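Local coordinates for protein Ribose/Galactose Isomerase (Vibrio parahaemolyticus, PDB 3ONO) that probably interconverts aldose and ketose sugar phosphates, as an isomerase of the LacAB/RpiB family that packs as an alpha-beta-alpha sandwich, at residues A[47-50]-A[51-55]; A[125-128]-A[129-133]. All blocks are in the same frame, centred on the assembly; numbering follows the deposited sequence.

Contact 1: residues A[47-50]-A[51-55]; sequences HHLT and YIHLG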
loop_
_atom_site.group_PDB
_atom_site.type_symbol
_atom_site.label_atom_id
_atom_site.label_comp_id
_atom_site.label_asym_id
_atom_site.label_seq_id
_atom_site.Cartn_x
_atom_site.Cartn_y
_atom_site.Cartn_z
ATOM N N HIS A 47 -30.438 11.210 -7.241
ATOM C CA HIS A 47 -30.467 12.427 -6.426
ATOM C C HIS A 47 -29.038 12.822 -6.068
ATOM O O HIS A 47 -28.342 12.053 -5.419
ATOM C CB HIS A 47 -31.264 12.155 -5.157
ATOM C CG HIS A 47 -31.271 13.290 -4.177
ATOM N ND1 HIS A 47 -31.973 14.457 -4.386
ATOM C CD2 HIS A 47 -30.665 13.425 -2.974
ATOM C CE1 HIS A 47 -31.816 15.256 -3.344
ATOM N NE2 HIS A 47 -31.019 14.658 -2.477
ATOM N N HIS A 48 -28.615 14.011 -6.499
ATOM C CA HIS A 48 -27.195 14.396 -6.497
ATOM C C HIS A 48 -26.687 14.757 -5.096
ATOM O O HIS A 48 -27.337 15.520 -4.370
ATOM C CB HIS A 48 -26.985 15.577 -7.449
ATOM C CG HIS A 48 -25.550 15.899 -7.718
ATOM N ND1 HIS A 48 -24.817 16.764 -6.932
ATOM C CD2 HIS A 48 -24.719 15.490 -8.704
ATOM C CE1 HIS A 48 -23.590 16.856 -7.413
ATOM N NE2 HIS A 48 -23.505 16.097 -8.490
ATOM N N LEU A 49 -25.520 14.206 -4.743
ATOM C CA LEU A 49 -24.878 14.418 -3.448
ATOM C C LEU A 49 -23.382 14.688 -3.621
ATOM O O LEU A 49 -22.744 14.158 -4.546
ATOM C CB LEU A 49 -25.005 13.150 -2.607
ATOM C CG LEU A 49 -26.397 12.645 -2.239
ATOM C CD1 LEU A 49 -26.231 11.409 -1.365
ATOM C CD2 LEU A 49 -27.170 13.738 -1.493
ATOM N N THR A 50 -22.809 15.467 -2.709
ATOM C CA THR A 50 -21.350 15.579 -2.637
ATOM C C THR A 50 -20.899 15.007 -1.303
ATOM O O THR A 50 -21.725 14.642 -0.457
ATOM C CB THR A 50 -20.872 17.035 -2.625
ATOM O OG1 THR A 50 -21.187 17.621 -1.357
ATOM C CG2 THR A 50 -21.519 17.846 -3.730
ATOM N N TYR A 51 -19.593 14.991 -1.074
ATOM C CA TYR A 51 -19.117 14.484 0.210
ATOM C C TYR A 51 -19.534 15.359 1.388
ATOM O O TYR A 51 -19.494 14.899 2.525
ATOM C CB TYR A 51 -17.598 14.248 0.210
ATOM C CG TYR A 51 -16.742 15.481 0.054
ATOM C CD1 TYR A 51 -16.503 16.337 1.136
ATOM C CD2 TYR A 51 -16.125 15.774 -1.176
ATOM C CE1 TYR A 51 -15.680 17.445 1.001
ATOM C CE2 TYR A 51 -15.310 16.892 -1.320
ATOM C CZ TYR A 51 -15.108 17.732 -0.228
ATOM O OH TYR A 51 -14.291 18.838 -0.341
ATOM N N ILE A 52 -19.970 16.598 1.134
ATOM C CA ILE A 52 -20.506 17.418 2.208
ATOM C C ILE A 52 -21.814 16.823 2.717
ATOM O O ILE A 52 -22.032 16.693 3.922
ATOM C CB ILE A 52 -20.784 18.884 1.744
ATOM C CG1 ILE A 52 -19.494 19.548 1.269
ATOM C CG2 ILE A 52 -21.417 19.704 2.901
ATOM C CD1 ILE A 52 -18.413 19.674 2.339
ATOM N N HIS A 53 -22.697 16.449 1.797
ATOM C CA HIS A 53 -23.980 15.886 2.190
ATOM C C HIS A 53 -23.769 14.568 2.922
ATOM O O HIS A 53 -24.510 14.248 3.843
ATOM C CB HIS A 53 -24.878 15.677 0.975
ATOM C CG HIS A 53 -25.091 16.927 0.180
ATOM N ND1 HIS A 53 -24.552 17.107 -1.081
ATOM C CD2 HIS A 53 -25.760 18.069 0.477
ATOM C CE1 HIS A 53 -24.897 18.303 -1.530
ATOM N NE2 HIS A 53 -25.628 18.909 -0.602
ATOM N N LEU A 54 -22.759 13.803 2.508
ATOM C CA LEU A 54 -22.506 12.530 3.172
ATOM C C LEU A 54 -22.315 12.692 4.683
ATOM O O LEU A 54 -22.849 11.902 5.482
ATOM C CB LEU A 54 -21.280 11.823 2.556
ATOM C CG LEU A 54 -21.387 11.467 1.071
ATOM C CD1 LEU A 54 -20.092 10.772 0.590
ATOM C CD2 LEU A 54 -22.604 10.579 0.779
ATOM N N GLY A 55 -21.518 13.668 5.089
ATOM C CA GLY A 55 -21.275 13.868 6.507
ATOM C C GLY A 55 -22.560 14.192 7.254
ATOM O O GLY A 55 -22.795 13.713 8.375
#
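A capping box formed by Thr50 and His53 opens helix 51-63, where the loop after strand 35-38 turns into the first helical turn. Thr50 is the N-cap: OG1 lies between its own backbone N and carbonyl carbon (chi1 72°) and accepts from Ile52 N at 3.0 Å, a bent bond. His53 ND1 takes the N-H of Thr50 at 2.9 Å, nearly straight at 171°, with the donor only 3° out of the imidazole plane. ND1 therefore acts as an acceptor, which fixes the rotation of the ring and is consistent with a proton on NE2. Leu54 N donates to Thr50 O (3.3 Å), a helical i to i+4 bond. On the loop side, Leu49 CD2 rests on His53 CB at 3.9 Å, and CD1 approaches Leu54 CD2 at 4.3 Å. Leu49 and His53 also meet Thr185 of helix 180-186, while Leu49 O accepts from Asn12 ND2. Asn156 of the second subunit packs on Thr50 and Tyr51. An N-cap hydroxyl oxygen taking a first-turn N-H, while the side chain three residues on accepts from the N-cap backbone N-H, marks the N-terminal capping box, here at the end of a strand-to-helix connection in an alpha/beta fold.

Contact 2: residues A[125-128]-A[129-133]; sequences GELN and VRYIF
Leu127 and Tyr131, one turn apart on helix 125-136, meet through the backbone and the ring together. Tyr131 N donates to Leu127 O at 2.9 Å, and the same oxygen sits 3.1 Å above one face of the phenol ring, offset toward its rim. With CG anti to the carbonyl carbon (chi1 -62°) the ring is carried back toward the preceding turn, and chi2 near -8° turns a face to Leu127 O; CZ comes to 4.2 Å from Leu127 CB. Leu127 serves a second neighbour: it runs alongside Arg130, pointing the same way, and CD2 lies over one face of the guanidinium, 3.5 Å from NH1. The aliphatic part of Arg130 leaves the helix extended and bends at chi3 (-54°).

The flanking alpha-helical bonds are regular, from Val129 N to Gly125 O, from Arg130 N to Glu126 O and from Ile132 N to Asn128 O. Outer partners hold the polar ends. Arg130 NE forms a salt bridge with Glu24 of helix 18-31, and Glu126 OE1 bonds Tyr145 OH of the third subunit. That subunit also supplies Lys135 for a cation-pi contact with Tyr131, and Phe102 to pack on Leu127 and Tyr131, so this side of the helix belongs to a subunit interface. Asn128 ND2 donates to Leu96 O. Across the turn Ile132 CD1 touches that ND2 at 3.5 Å.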
loop_
_atom_site.group_PDB
_atom_site.type_symbol
_atom_site.label_atom_id
_atom_site.label_comp_id
_atom_site.label_asym_id
_atom_site.label_seq_id
_atom_site.Cartn_x
_atom_site.Cartn_y
_atom_site.Cartn_z
ATOM N N GLY A 125 -9.898 -4.078 -7.855
ATOM C CA GLY A 125 -10.228 -3.220 -6.720
ATOM C C GLY A 125 -11.417 -3.727 -5.910
ATOM O O GLY A 125 -11.492 -3.523 -4.699
ATOM N N GLU A 126 -12.360 -4.395 -6.576
ATOM C CA GLU A 126 -13.550 -4.887 -5.901
ATOM C C GLU A 126 -13.216 -5.968 -4.858
ATOM O O GLU A 126 -13.966 -6.141 -3.899
ATOM C CB GLU A 126 -14.582 -5.414 -6.912
ATOM C CG GLU A 126 -14.225 -6.730 -7.597
ATOM C CD GLU A 126 -13.230 -6.554 -8.723
ATOM O OE1 GLU A 126 -12.864 -7.557 -9.370
ATOM O OE2 GLU A 126 -12.821 -5.407 -8.980
ATOM N N LEU A 127 -12.130 -6.711 -5.086
ATOM C CA LEU A 127 -11.664 -7.725 -4.140
ATOM C C LEU A 127 -11.287 -7.073 -2.809
ATOM O O LEU A 127 -11.689 -7.531 -1.742
ATOM C CB LEU A 127 -10.454 -8.459 -4.700
ATOM C CG LEU A 127 -10.837 -9.289 -5.924
ATOM C CD1 LEU A 127 -9.634 -10.068 -6.388
ATOM C CD2 LEU A 127 -11.989 -10.206 -5.564
ATOM N N ASN A 128 -10.504 -6.007 -2.887
ATOM C CA ASN A 128 -10.103 -5.276 -1.690
ATOM C C ASN A 128 -11.335 -4.735 -0.938
ATOM O O ASN A 128 -11.397 -4.798 0.293
ATOM C CB ASN A 128 -9.132 -4.162 -2.074
ATOM C CG ASN A 128 -8.549 -3.461 -0.871
ATOM O OD1 ASN A 128 -7.899 -4.088 -0.036
ATOM N ND2 ASN A 128 -8.761 -2.144 -0.787
ATOM N N VAL A 129 -12.325 -4.222 -1.669
ATOM C CA VAL A 129 -13.561 -3.758 -1.016
ATOM C C VAL A 129 -14.212 -4.918 -0.265
ATOM O O VAL A 129 -14.595 -4.797 0.900
ATOM C CB VAL A 129 -14.560 -3.220 -2.048
ATOM C CG1 VAL A 129 -15.927 -2.933 -1.403
ATOM C CG2 VAL A 129 -13.995 -1.984 -2.741
ATOM N N ARG A 130 -14.341 -6.062 -0.943
ATOM C CA ARG A 130 -14.911 -7.243 -0.304
ATOM C C ARG A 130 -14.175 -7.614 0.984
ATOM O O ARG A 130 -14.796 -7.870 2.022
ATOM C CB ARG A 130 -14.867 -8.439 -1.275
ATOM C CG ARG A 130 -15.496 -9.699 -0.714
ATOM C CD ARG A 130 -15.362 -10.876 -1.721
ATOM N NE ARG A 130 -15.910 -10.497 -3.022
ATOM C CZ ARG A 130 -15.570 -11.034 -4.197
ATOM N NH1 ARG A 130 -14.649 -11.998 -4.278
ATOM N NH2 ARG A 130 -16.146 -10.581 -5.308
ATOM N N TYR A 131 -12.848 -7.661 0.898
ATOM C CA TYR A 131 -12.015 -8.106 2.007
ATOM C C TYR A 131 -12.096 -7.102 3.172
ATOM O O TYR A 131 -12.073 -7.472 4.352
ATOM C CB TYR A 131 -10.571 -8.243 1.548
ATOM C CG TYR A 131 -10.320 -9.275 0.455
ATOM C CD1 TYR A 131 -11.317 -10.158 0.039
ATOM C CD2 TYR A 131 -9.072 -9.361 -0.162
ATOM C CE1 TYR A 131 -11.052 -11.113 -0.965
ATOM C CE2 TYR A 131 -8.812 -10.291 -1.140
ATOM C CZ TYR A 131 -9.800 -11.150 -1.549
ATOM O OH TYR A 131 -9.492 -12.076 -2.530
ATOM N N ILE A 132 -12.168 -5.825 2.829
ATOM C CA ILE A 132 -12.379 -4.792 3.850
ATOM C C ILE A 132 -13.675 -5.058 4.608
ATOM O O ILE A 132 -13.708 -4.983 5.836
ATOM C CB ILE A 132 -12.402 -3.377 3.225
ATOM C CG1 ILE A 132 -10.974 -2.912 2.903
ATOM C CG2 ILE A 132 -13.171 -2.363 4.151
ATOM C CD1 ILE A 132 -10.932 -1.674 1.964
ATOM N N PHE A 133 -14.748 -5.384 3.892
ATOM C CA PHE A 133 -16.023 -5.611 4.549
ATOM C C PHE A 133 -15.971 -6.868 5.411
ATOM O O PHE A 133 -16.565 -6.925 6.486
ATOM C CB PHE A 133 -17.169 -5.694 3.529
ATOM C CG PHE A 133 -17.461 -4.384 2.817
ATOM C CD1 PHE A 133 -17.099 -3.165 3.380
ATOM C CD2 PHE A 133 -18.101 -4.377 1.585
ATOM C CE1 PHE A 133 -17.367 -1.932 2.716
ATOM C CE2 PHE A 133 -18.386 -3.179 0.908
ATOM C CZ PHE A 133 -18.016 -1.931 1.482
#

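Contacts 1 and 2 belong to different helices of the same alpha/beta chain, their centres about 23 Å apart and their nearest atoms about 13 Å apart, without touching. Contact 1 is the more buried and lies nearer the centre of the chain, at a helix start, where side chains must satisfy backbone groups that have no preceding turn. Contact 2 lies farther out within helix 125-136, where carbonyls of the turn before supply the acceptors, leaving side chains to pack against one another and to reach other helices. Both border other copies of the protein, but differently: packing from the second subunit at 47-55, and a hydrogen bond, a cation-pi contact and packing from the third at 125-133.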